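Local coordinates for protein TOXN (Pectobacterium atrosepticum, PDB 2XDB) that acts as the toxin of a type III toxin-antitoxin system, an endoribonuclease that cleaves within AAA(U/G) sequences and assembles with repeats of the ToxI antitoxin RNA, at residues S24-P27 with T28-N31; R112-Y115 with K116-Q119; R122-S125 with D126-A129; R136-L140 with Q141-Q145. One frame throughout, in Å; residues are numbered along the deposited sequence.

Contact 1 of 4, residues S24-P27 with T28-N31; sequences SEDP and TYQN
The Tyr29 ring carbon CG lies opposite the carbonyl carbon and next to the backbone N (chi1 -69°), which brings the ring to CB of Asp26, while chi1 of Asp26 (-165°) turns the carboxylate away from its own N toward Thr28. The side chains of Asp26 and Tyr29 then cross at roughly a right angle: CB of Asp26 sits above the middle of one ring face in a CH-pi contact, and the carboxylate plane is inclined by 32° to the ring. At the ring's edge the backbone oxygen of Ser24 approaches CE2 of Tyr29 to 3.8 Å, close to the ring plane. The backbone between them folds into a type I beta turn. Its closing bond runs from Tyr29 N to Asp26 O (3.1 Å) and meets the oxygen from above the carbonyl plane. Inside the turn Thr28 N donates to OD2 of Asp26, the bond of an Asx turn, although the position of OD2 is doubtful; Pro27 and Thr28 fill the two central positions of the turn. This surface turn belongs to the loop that leaves helix 8-17 and leads to strand 35-42, and Glu25 OE1 reaches back to Ser8 OG, at the start of that helix, through a weak hydrogen bond.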
loop_
_atom_site.group_PDB
_atom_site.type_symbol
_atom_site.label_atom_id
_atom_site.label_comp_id
_atom_site.label_asym_id
_atom_site.label_seq_id
_atom_site.Cartn_x
_atom_site.Cartn_y
_atom_site.Cartn_z
ATOM N N SER A 24 3.549 9.369 5.952
ATOM C CA SER A 24 4.090 9.585 4.620
ATOM C C SER A 24 5.515 10.102 4.698
ATOM O O SER A 24 6.352 9.778 3.854
ATOM C CB SER A 24 3.208 10.560 3.837
ATOM O OG SER A 24 3.640 10.684 2.491
ATOM N N GLU A 25 5.804 10.903 5.714
ATOM C CA GLU A 25 7.126 11.506 5.792
ATOM C C GLU A 25 7.828 11.362 7.132
ATOM O O GLU A 25 7.205 11.387 8.186
ATOM C CB GLU A 25 7.089 12.962 5.327
ATOM C CG GLU A 25 7.442 13.091 3.851
ATOM C CD GLU A 25 6.826 14.303 3.197
ATOM O OE1 GLU A 25 6.279 15.156 3.933
ATOM O OE2 GLU A 25 6.888 14.398 1.948
ATOM N N ASP A 26 9.142 11.202 7.068
ATOM C CA ASP A 26 9.931 10.966 8.256
ATOM C C ASP A 26 11.398 11.280 7.957
ATOM O O ASP A 26 11.881 11.024 6.849
ATOM C CB ASP A 26 9.751 9.516 8.695
ATOM C CG ASP A 26 10.244 9.260 10.098
ATOM O OD1 ASP A 26 9.466 8.700 10.900
ATOM O OD2 ASP A 26 11.407 9.607 10.397
ATOM N N PRO A 27 12.102 11.878 8.932
ATOM C CA PRO A 27 13.531 12.171 8.775
ATOM C C PRO A 27 14.320 10.876 8.705
ATOM O O PRO A 27 15.359 10.817 8.052
ATOM C CB PRO A 27 13.884 12.922 10.061
ATOM C CG PRO A 27 12.586 13.412 10.593
ATOM C CD PRO A 27 11.567 12.402 10.199
ATOM N N THR A 28 13.816 9.844 9.372
ATOM C CA THR A 28 14.448 8.534 9.318
ATOM C C THR A 28 14.331 7.877 7.925
ATOM O O THR A 28 15.140 7.019 7.575
ATOM C CB THR A 28 13.910 7.591 10.428
ATOM O OG1 THR A 28 14.743 6.430 10.517
ATOM C CG2 THR A 28 12.485 7.150 10.142
ATOM N N TYR A 29 13.336 8.294 7.136
ATOM C CA TYR A 29 13.100 7.734 5.799
ATOM C C TYR A 29 14.205 8.137 4.828
ATOM O O TYR A 29 14.525 9.317 4.704
ATOM C CB TYR A 29 11.744 8.198 5.246
ATOM C CG TYR A 29 10.540 7.612 5.953
ATOM C CD1 TYR A 29 10.696 6.684 6.978
ATOM C CD2 TYR A 29 9.243 7.977 5.589
ATOM C CE1 TYR A 29 9.598 6.134 7.623
ATOM C CE2 TYR A 29 8.132 7.431 6.230
ATOM C CZ TYR A 29 8.319 6.509 7.244
ATOM O OH TYR A 29 7.237 5.948 7.891
ATOM N N GLN A 30 14.786 7.160 4.141
ATOM C CA GLN A 30 15.850 7.432 3.176
ATOM C C GLN A 30 15.257 7.636 1.783
ATOM O O GLN A 30 15.866 8.243 0.906
ATOM C CB GLN A 30 16.866 6.289 3.159
ATOM C CG GLN A 30 17.315 5.831 4.543
ATOM C CD GLN A 30 18.161 4.569 4.497
ATOM O OE1 GLN A 30 19.026 4.414 3.628
ATOM N NE2 GLN A 30 17.913 3.656 5.438
ATOM N N ASN A 31 14.062 7.102 1.582
ATOM C CA ASN A 31 13.303 7.366 0.376
ATOM C C ASN A 31 11.877 7.653 0.807
ATOM O O ASN A 31 11.473 7.261 1.902
ATOM C CB ASN A 31 13.353 6.167 -0.567
ATOM C CG ASN A 31 14.758 5.868 -1.068
ATOM O OD1 ASN A 31 15.164 6.334 -2.133
ATOM N ND2 ASN A 31 15.493 5.062 -0.316
#

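Contact 2 of 4, residues R112-Y115 with K116-Q119; sequences RMLY and KQLQ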
loop_
_atom_site.group_PDB
_atom_site.type_symbol
_atom_site.label_atom_id
_atom_site.label_comp_id
_atom_site.label_asym_id
_atom_site.label_seq_id
_atom_site.Cartn_x
_atom_site.Cartn_y
_atom_site.Cartn_z
ATOM N N ARG A 112 17.154 -1.553 -7.677
ATOM C CA ARG A 112 17.220 -3.001 -7.880
ATOM C C ARG A 112 16.168 -3.727 -7.047
ATOM O O ARG A 112 15.522 -4.666 -7.521
ATOM C CB ARG A 112 18.609 -3.563 -7.559
ATOM C CG ARG A 112 19.714 -3.091 -8.480
ATOM C CD ARG A 112 21.047 -3.743 -8.118
ATOM N NE ARG A 112 22.151 -2.790 -8.239
ATOM C CZ ARG A 112 22.741 -2.190 -7.208
ATOM N NH1 ARG A 112 23.735 -1.329 -7.409
ATOM N NH2 ARG A 112 22.345 -2.461 -5.971
ATOM N N MET A 113 16.009 -3.290 -5.806
ATOM C CA MET A 113 15.049 -3.898 -4.897
ATOM C C MET A 113 13.646 -3.694 -5.446
ATOM O O MET A 113 12.854 -4.635 -5.510
ATOM C CB MET A 113 15.159 -3.281 -3.491
ATOM C CG MET A 113 14.594 -4.157 -2.394
ATOM S SD MET A 113 14.285 -3.286 -0.856
ATOM C CE MET A 113 13.126 -2.047 -1.424
ATOM N N LEU A 114 13.341 -2.461 -5.842
ATOM C CA LEU A 114 12.054 -2.167 -6.460
ATOM C C LEU A 114 11.745 -3.171 -7.578
ATOM O O LEU A 114 10.615 -3.640 -7.726
ATOM C CB LEU A 114 12.028 -0.737 -6.993
ATOM C CG LEU A 114 12.034 0.343 -5.914
ATOM C CD1 LEU A 114 12.019 1.727 -6.528
ATOM C CD2 LEU A 114 10.830 0.151 -5.010
ATOM N N TYR A 115 12.762 -3.526 -8.347
ATOM C CA TYR A 115 12.541 -4.408 -9.474
ATOM C C TYR A 115 12.414 -5.855 -9.080
ATOM O O TYR A 115 11.805 -6.643 -9.798
ATOM C CB TYR A 115 13.626 -4.240 -10.520
ATOM C CG TYR A 115 13.333 -3.107 -11.453
ATOM C CD1 TYR A 115 12.086 -2.988 -12.057
ATOM C CD2 TYR A 115 14.289 -2.152 -11.727
ATOM C CE1 TYR A 115 11.815 -1.945 -12.913
ATOM C CE2 TYR A 115 14.031 -1.113 -12.587
ATOM C CZ TYR A 115 12.797 -1.009 -13.170
ATOM O OH TYR A 115 12.559 0.038 -14.014
ATOM N N LYS A 116 12.989 -6.226 -7.947
ATOM C CA LYS A 116 12.765 -7.577 -7.463
ATOM C C LYS A 116 11.353 -7.633 -6.893
ATOM O O LYS A 116 10.649 -8.627 -7.026
ATOM C CB LYS A 116 13.809 -7.963 -6.424
ATOM C CG LYS A 116 15.188 -8.237 -7.016
ATOM C CD LYS A 116 15.197 -9.557 -7.766
ATOM C CE LYS A 116 16.566 -9.883 -8.318
ATOM N NZ LYS A 116 16.508 -11.078 -9.211
ATOM N N GLN A 117 10.929 -6.535 -6.285
ATOM C CA GLN A 117 9.588 -6.453 -5.754
ATOM C C GLN A 117 8.534 -6.478 -6.866
ATOM O O GLN A 117 7.535 -7.214 -6.775
ATOM C CB GLN A 117 9.445 -5.208 -4.886
ATOM C CG GLN A 117 10.071 -5.347 -3.516
ATOM C CD GLN A 117 10.011 -4.051 -2.725
ATOM O OE1 GLN A 117 10.178 -2.967 -3.285
ATOM N NE2 GLN A 117 9.776 -4.155 -1.415
ATOM N N LEU A 118 8.759 -5.674 -7.907
ATOM C CA LEU A 118 7.783 -5.517 -8.990
ATOM C C LEU A 118 7.503 -6.874 -9.615
ATOM O O LEU A 118 6.356 -7.242 -9.862
ATOM C CB LEU A 118 8.320 -4.573 -10.063
ATOM C CG LEU A 118 7.381 -3.619 -10.791
ATOM C CD1 LEU A 118 7.841 -3.454 -12.221
ATOM C CD2 LEU A 118 5.952 -4.094 -10.756
ATOM N N GLN A 119 8.567 -7.625 -9.862
ATOM C CA GLN A 119 8.416 -8.879 -10.569
ATOM C C GLN A 119 7.598 -9.831 -9.730
ATOM O O GLN A 119 6.823 -10.623 -10.256
ATOM C CB GLN A 119 9.766 -9.502 -10.898
ATOM C CG GLN A 119 9.660 -10.639 -11.895
ATOM C CD GLN A 119 10.904 -11.492 -11.927
ATOM O OE1 GLN A 119 12.019 -10.997 -11.729
ATOM N NE2 GLN A 119 10.724 -12.783 -12.175
HETATM O O HOH W 1 12.655 -8.304 -11.686
#
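Met113 and Leu114 each bring a methyl group to the amide of Gln117. OE1 of Gln117 is 3.6 Å from CE of Met113, and at a similar range it meets CD2 of Leu114. The methionine reaches it through a bend at chi3 (59°), which swings CE round to the extended glutamine. On the next residue, CD1 of Leu118 comes to the edge of the Tyr115 ring, 4.3 Å from CD1 of Tyr115. These contacts ride on alpha-helix 109-123, whose i to i+4 pattern is clear: Gln117 N binds Met113 O at 2.8 Å, and Leu118 N binds Leu114 O. Gln119 N makes a weak bond to Tyr115 O, an oxygen that also accepts from a water molecule at 2.7 Å; the same water donates to OE1 of Gln119 (2.8 Å). Further out, Gln117 NE2 donates to the backbone oxygen of Leu81 in strand 80-91, which fixes the turn of the amide, and Lys116 NZ forms a salt bridge with Glu73. Leu114, Gln117 and Leu118 all rest on Phe3 of strand 3-6, while the side chain of Gln119 ends about 4 Å from a bound cobalt(II) ion.

Contact 3 of 4, residues R122-S125 with D126-A129; sequences RANS and DKIA
Ala129 N donates to Ser125 O at 3.0 Å, with an N-H...O angle of 161°, one of two bonds that open the first turn of helix 125-140. The second runs from Ile128 N to Asn124 O (3.1 Å). Asn124 is therefore the N-cap residue, at the junction where helix 109-123 ends and the next helix starts almost at once. Its backbone leaves the helical region (phi -119°), and that single residue breaks the two helices apart. On the incoming side Ser125 N binds Arg122 O, at 3.2 Å, across the junction.

The asparagine side chain does not cap the new helix. It turns back instead, and ND2 donates to the backbone oxygen of Phe120, which ties the junction to the preceding helical turn. Asn124, Lys127 and Ile128 together cover Phe69 of strand 69-73, an outermost strand of the antiparallel sheet. Ile128 is the buried member; CG1 of Ile128, opposite the carbonyl carbon at chi1 -67°, lies 3.5 Å from the backbone O of Asn124. The backbone oxygen of Ile128 in turn accepts from the hydroxyl of Ser132, one turn further along the helix. Lys127 runs alongside Asn124 in the same direction, its chain bending at chi3. That brings the ammonium end round toward the amide, but without a close polar contact: CE and NZ of Lys127 both remain 4.0 Å from OD1 of Asn124.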
loop_
_atom_site.group_PDB
_atom_site.type_symbol
_atom_site.label_atom_id
_atom_site.label_comp_id
_atom_site.label_asym_id
_atom_site.label_seq_id
_atom_site.Cartn_x
_atom_site.Cartn_y
_atom_site.Cartn_z
ATOM N N ARG A 122 3.876 -8.341 -9.684
ATOM C CA ARG A 122 3.214 -8.569 -10.958
ATOM C C ARG A 122 2.777 -10.029 -11.126
ATOM O O ARG A 122 1.673 -10.303 -11.555
ATOM C CB ARG A 122 4.114 -8.159 -12.111
ATOM C CG ARG A 122 3.572 -8.574 -13.464
ATOM C CD ARG A 122 4.489 -8.141 -14.616
ATOM N NE ARG A 122 5.673 -8.987 -14.757
ATOM C CZ ARG A 122 6.904 -8.569 -14.480
ATOM N NH1 ARG A 122 7.939 -9.378 -14.630
ATOM N NH2 ARG A 122 7.101 -7.329 -14.058
ATOM N N ALA A 123 3.642 -10.965 -10.768
ATOM C CA ALA A 123 3.314 -12.375 -10.872
ATOM C C ALA A 123 2.191 -12.747 -9.922
ATOM O O ALA A 123 1.556 -13.778 -10.081
ATOM C CB ALA A 123 4.556 -13.237 -10.596
ATOM N N ASN A 124 1.938 -11.906 -8.933
ATOM C CA ASN A 124 0.861 -12.173 -7.988
ATOM C C ASN A 124 -0.224 -11.108 -7.962
ATOM O O ASN A 124 -1.005 -11.038 -7.008
ATOM C CB ASN A 124 1.432 -12.321 -6.593
ATOM C CG ASN A 124 2.193 -13.588 -6.431
ATOM O OD1 ASN A 124 1.599 -14.653 -6.308
ATOM N ND2 ASN A 124 3.521 -13.495 -6.442
ATOM N N SER A 125 -0.283 -10.280 -9.001
ATOM C CA SER A 125 -1.193 -9.154 -8.975
ATOM C C SER A 125 -2.639 -9.565 -8.638
ATOM O O SER A 125 -3.329 -8.861 -7.907
ATOM C CB SER A 125 -1.126 -8.390 -10.283
ATOM O OG SER A 125 -1.890 -9.058 -11.252
ATOM N N ASP A 126 -3.091 -10.707 -9.136
ATOM C CA ASP A 126 -4.477 -11.106 -8.900
ATOM C C ASP A 126 -4.728 -11.512 -7.454
ATOM O O ASP A 126 -5.748 -11.157 -6.855
ATOM C CB ASP A 126 -4.896 -12.216 -9.860
ATOM C CG ASP A 126 -5.019 -11.725 -11.294
ATOM O OD1 ASP A 126 -5.234 -10.506 -11.497
ATOM O OD2 ASP A 126 -4.898 -12.554 -12.223
ATOM N N LYS A 127 -3.792 -12.260 -6.891
ATOM C CA LYS A 127 -3.880 -12.613 -5.490
ATOM C C LYS A 127 -4.006 -11.342 -4.658
ATOM O O LYS A 127 -4.847 -11.250 -3.765
ATOM C CB LYS A 127 -2.650 -13.400 -5.077
ATOM C CG LYS A 127 -2.725 -13.935 -3.684
ATOM C CD LYS A 127 -1.629 -14.957 -3.447
ATOM C CE LYS A 127 -1.649 -16.050 -4.494
ATOM N NZ LYS A 127 -0.676 -17.109 -4.130
ATOM N N ILE A 128 -3.185 -10.348 -4.980
ATOM C CA ILE A 128 -3.184 -9.102 -4.240
ATOM C C ILE A 128 -4.516 -8.370 -4.328
ATOM O O ILE A 128 -5.042 -7.912 -3.320
ATOM C CB ILE A 128 -2.063 -8.178 -4.695
ATOM C CG1 ILE A 128 -0.707 -8.785 -4.322
ATOM C CG2 ILE A 128 -2.240 -6.810 -4.048
ATOM C CD1 ILE A 128 0.485 -8.137 -5.039
ATOM N N ALA A 129 -5.068 -8.271 -5.532
ATOM C CA ALA A 129 -6.348 -7.597 -5.714
ATOM C C ALA A 129 -7.473 -8.351 -5.015
ATOM O O ALA A 129 -8.405 -7.761 -4.488
ATOM C CB ALA A 129 -6.655 -7.422 -7.201
#

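Contact 4 of 4, residues R136-L140 with Q141-Q145; sequences RNLVL and QGKMQ. With nucleotides of chain B.
Leu138 and Met144 cross at a slant, the methionine curling at chi3 (-53°) so that its methyl CE lies against CB and CD1 of the leucine, 3.4 Å from CD1. Val139, one residue on, meets the base of the same methionine at about a right angle, its CG2 standing 4.1 Å from CB of Met144. The other branch of Leu138 faces a different pair: CD2 lies 4.0 Å from CD of Lys143 and also touches OE1 of Gln141, whose extended chain slants across it.

The backbone beneath is a Schellman motif that ends helix 125-140. Gly142, with positive phi, turns the chain so that Lys143 N binds Leu138 O (2.9 Å) and Gly142 N binds Val139 O (3.1 Å). The Leu138-Lys143 contact is the apolar clasp that commonly accompanies this motif. Val139 also packs on Phe150 of helix 150-156, and Arg136 forms a salt bridge with Glu154 of the same helix.

The same Leu138-Met144 pair also receives RNA. SD of Met144 lies 3.7 Å from the sugar carbon C1' of A5 of chain B, and CD1 of Leu138 is equally close to C2 of its base. Leu138 and Lys143 each pack on a uracil base of the RNA. Asn137 adds a weak hydrogen bond from ND2 to the phosphate oxygen OP2 of U21 of chain B (3.3 Å). At these two nucleotides the contact thus relies on thioether and methyl packing and one neutral amide, suggesting that these side chains hold the RNA mainly by van der Waals packing, with the amide adding a weak polar contact to a phosphate.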
loop_
_atom_site.group_PDB
_atom_site.type_symbol
_atom_site.label_atom_id
_atom_site.label_comp_id
_atom_site.label_asym_id
_atom_site.label_seq_id
_atom_site.Cartn_x
_atom_site.Cartn_y
_atom_site.Cartn_z
ATOM N N ARG A 136 -11.721 -5.449 2.357
ATOM C CA ARG A 136 -12.661 -4.343 2.480
ATOM C C ARG A 136 -14.068 -4.870 2.748
ATOM O O ARG A 136 -14.796 -4.307 3.556
ATOM C CB ARG A 136 -12.613 -3.474 1.225
ATOM C CG ARG A 136 -13.649 -2.387 1.121
ATOM C CD ARG A 136 -13.489 -1.661 -0.227
ATOM N NE ARG A 136 -14.425 -0.561 -0.373
ATOM C CZ ARG A 136 -15.644 -0.679 -0.884
ATOM N NH1 ARG A 136 -16.068 -1.852 -1.326
ATOM N NH2 ARG A 136 -16.441 0.381 -0.956
ATOM N N ASN A 137 -14.447 -5.963 2.093
ATOM C CA ASN A 137 -15.763 -6.543 2.337
ATOM C C ASN A 137 -15.947 -6.912 3.806
ATOM O O ASN A 137 -16.925 -6.522 4.435
ATOM C CB ASN A 137 -15.987 -7.766 1.462
ATOM C CG ASN A 137 -16.241 -7.402 0.030
ATOM O OD1 ASN A 137 -16.687 -6.292 -0.262
ATOM N ND2 ASN A 137 -15.961 -8.335 -0.885
ATOM N N LEU A 138 -14.989 -7.654 4.349
ATOM C CA LEU A 138 -15.020 -8.010 5.754
ATOM C C LEU A 138 -15.114 -6.773 6.635
ATOM O O LEU A 138 -15.849 -6.769 7.625
ATOM C CB LEU A 138 -13.802 -8.848 6.124
ATOM C CG LEU A 138 -13.760 -10.218 5.426
ATOM C CD1 LEU A 138 -12.588 -11.059 5.877
ATOM C CD2 LEU A 138 -15.034 -10.962 5.690
ATOM N N VAL A 139 -14.398 -5.710 6.282
ATOM C CA VAL A 139 -14.440 -4.529 7.130
ATOM C C VAL A 139 -15.819 -3.858 7.060
ATOM O O VAL A 139 -16.346 -3.415 8.080
ATOM C CB VAL A 139 -13.270 -3.555 6.854
ATOM C CG1 VAL A 139 -13.493 -2.229 7.538
ATOM C CG2 VAL A 139 -11.978 -4.146 7.343
ATOM N N LEU A 140 -16.421 -3.817 5.873
ATOM C CA LEU A 140 -17.781 -3.292 5.746
ATOM C C LEU A 140 -18.741 -4.072 6.597
ATOM O O LEU A 140 -19.681 -3.508 7.140
ATOM C CB LEU A 140 -18.298 -3.366 4.316
ATOM C CG LEU A 140 -17.619 -2.477 3.297
ATOM C CD1 LEU A 140 -18.597 -2.226 2.172
ATOM C CD2 LEU A 140 -17.187 -1.185 3.945
ATOM N N GLN A 141 -18.531 -5.381 6.681
ATOM C CA GLN A 141 -19.475 -6.253 7.380
ATOM C C GLN A 141 -19.271 -6.216 8.879
ATOM O O GLN A 141 -19.980 -6.892 9.618
ATOM C CB GLN A 141 -19.328 -7.697 6.922
ATOM C CG GLN A 141 -19.717 -7.936 5.500
ATOM C CD GLN A 141 -19.576 -9.381 5.135
ATOM O OE1 GLN A 141 -18.467 -9.884 4.962
ATOM N NE2 GLN A 141 -20.699 -10.071 5.034
ATOM N N GLY A 142 -18.290 -5.441 9.324
ATOM C CA GLY A 142 -17.976 -5.372 10.732
ATOM C C GLY A 142 -17.296 -6.630 11.239
ATOM O O GLY A 142 -17.352 -6.918 12.428
ATOM N N LYS A 143 -16.647 -7.374 10.347
ATOM C CA LYS A 143 -16.027 -8.631 10.732
ATOM C C LYS A 143 -14.533 -8.516 11.008
ATOM O O LYS A 143 -13.922 -9.463 11.492
ATOM C CB LYS A 143 -16.263 -9.701 9.669
ATOM C CG LYS A 143 -17.618 -10.395 9.728
ATOM C CD LYS A 143 -17.718 -11.431 8.605
ATOM C CE LYS A 143 -18.965 -12.284 8.722
ATOM N NZ LYS A 143 -20.186 -11.446 8.784
ATOM N N MET A 144 -13.935 -7.371 10.708
ATOM C CA MET A 144 -12.508 -7.189 10.960
ATOM C C MET A 144 -12.178 -5.799 11.500
ATOM O O MET A 144 -12.784 -4.809 11.105
ATOM C CB MET A 144 -11.694 -7.465 9.692
ATOM C CG MET A 144 -10.375 -8.151 9.991
ATOM S SD MET A 144 -9.259 -8.258 8.598
ATOM C CE MET A 144 -10.353 -9.003 7.417
ATOM N N GLN A 145 -11.209 -5.721 12.404
ATOM C CA GLN A 145 -10.851 -4.433 12.990
ATOM C C GLN A 145 -9.356 -4.163 12.900
ATOM O O GLN A 145 -8.593 -5.020 12.476
ATOM C CB GLN A 145 -11.318 -4.336 14.447
ATOM C CG GLN A 145 -11.614 -5.672 15.108
ATOM C CD GLN A 145 -13.055 -6.101 14.909
ATOM O OE1 GLN A 145 -13.931 -5.266 14.668
ATOM N NE2 GLN A 145 -13.311 -7.407 15.008
ATOM P P U B 21 -16.289 -12.137 -0.105
ATOM O OP1 U B 21 -14.888 -12.340 -0.571
ATOM O OP2 U B 21 -16.582 -11.023 0.833
ATOM O "O5'" U B 21 -17.249 -12.044 -1.370
ATOM C "C5'" U B 21 -18.657 -11.904 -1.214
ATOM C "C4'" U B 21 -19.446 -12.686 -2.242
ATOM O "O4'" U B 21 -19.056 -12.301 -3.592
ATOM C "C3'" U B 21 -19.325 -14.209 -2.182
ATOM O "O3'" U B 21 -20.590 -14.785 -2.515
ATOM C "C2'" U B 21 -18.345 -14.502 -3.315
ATOM O "O2'" U B 21 -18.414 -15.816 -3.820
ATOM C "C1'" U B 21 -18.796 -13.472 -4.347
ATOM N N1 U B 21 -17.916 -13.167 -5.516
ATOM C C2 U B 21 -16.584 -13.559 -5.569
ATOM O O2 U B 21 -16.010 -14.180 -4.691
ATOM N N3 U B 21 -15.921 -13.189 -6.720
ATOM C C4 U B 21 -16.420 -12.485 -7.802
ATOM O O4 U B 21 -15.691 -12.230 -8.764
ATOM C C5 U B 21 -17.796 -12.117 -7.674
ATOM C C6 U B 21 -18.467 -12.463 -6.569
ATOM P P A B 5 -3.229 -10.976 10.921
ATOM O OP1 A B 5 -2.707 -11.379 9.592
ATOM O OP2 A B 5 -3.258 -9.542 11.289
ATOM O "O5'" A B 5 -4.660 -11.631 11.137
ATOM C "C5'" A B 5 -5.321 -11.692 12.390
ATOM C "C4'" A B 5 -6.800 -11.433 12.227
ATOM O "O4'" A B 5 -7.065 -10.869 10.915
ATOM C "C3'" A B 5 -7.710 -12.645 12.297
ATOM O "O3'" A B 5 -8.012 -13.011 13.627
ATOM C "C2'" A B 5 -8.937 -12.176 11.534
ATOM O "O2'" A B 5 -9.696 -11.290 12.349
ATOM C "C1'" A B 5 -8.291 -11.352 10.420
ATOM N N9 A B 5 -8.007 -12.135 9.199
ATOM C C8 A B 5 -6.791 -12.263 8.569
ATOM N N7 A B 5 -6.816 -13.001 7.486
ATOM C C5 A B 5 -8.146 -13.379 7.386
ATOM C C6 A B 5 -8.819 -14.171 6.444
ATOM N N6 A B 5 -8.217 -14.742 5.390
ATOM N N1 A B 5 -10.146 -14.347 6.629
ATOM C C2 A B 5 -10.741 -13.772 7.679
ATOM N N3 A B 5 -10.216 -13.008 8.630
ATOM C C4 A B 5 -8.897 -12.849 8.425
#

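Overall arrangement
The four contacts follow one another along the chain. Contact 1 lies in the loop between helix 8-17 and strand 35-42, with its centre about 20 Å from that of contact 2. Contacts 2 and 3 share helix 109-123, their centres about 14 Å apart, and contact 3 passes directly into helix 125-140; contact 4 closes that helix, its centre about 21 Å from that of contact 3. Contacts 1 and 4 lie on opposite sides of the chain's centre, some 31 Å between centres. The two consecutive helices thus carry three contacts, contact 2 resting on strand 3-6, contact 3 on strand 69-73, and contact 4 reaching strand 35-42 and touching the bound RNA directly.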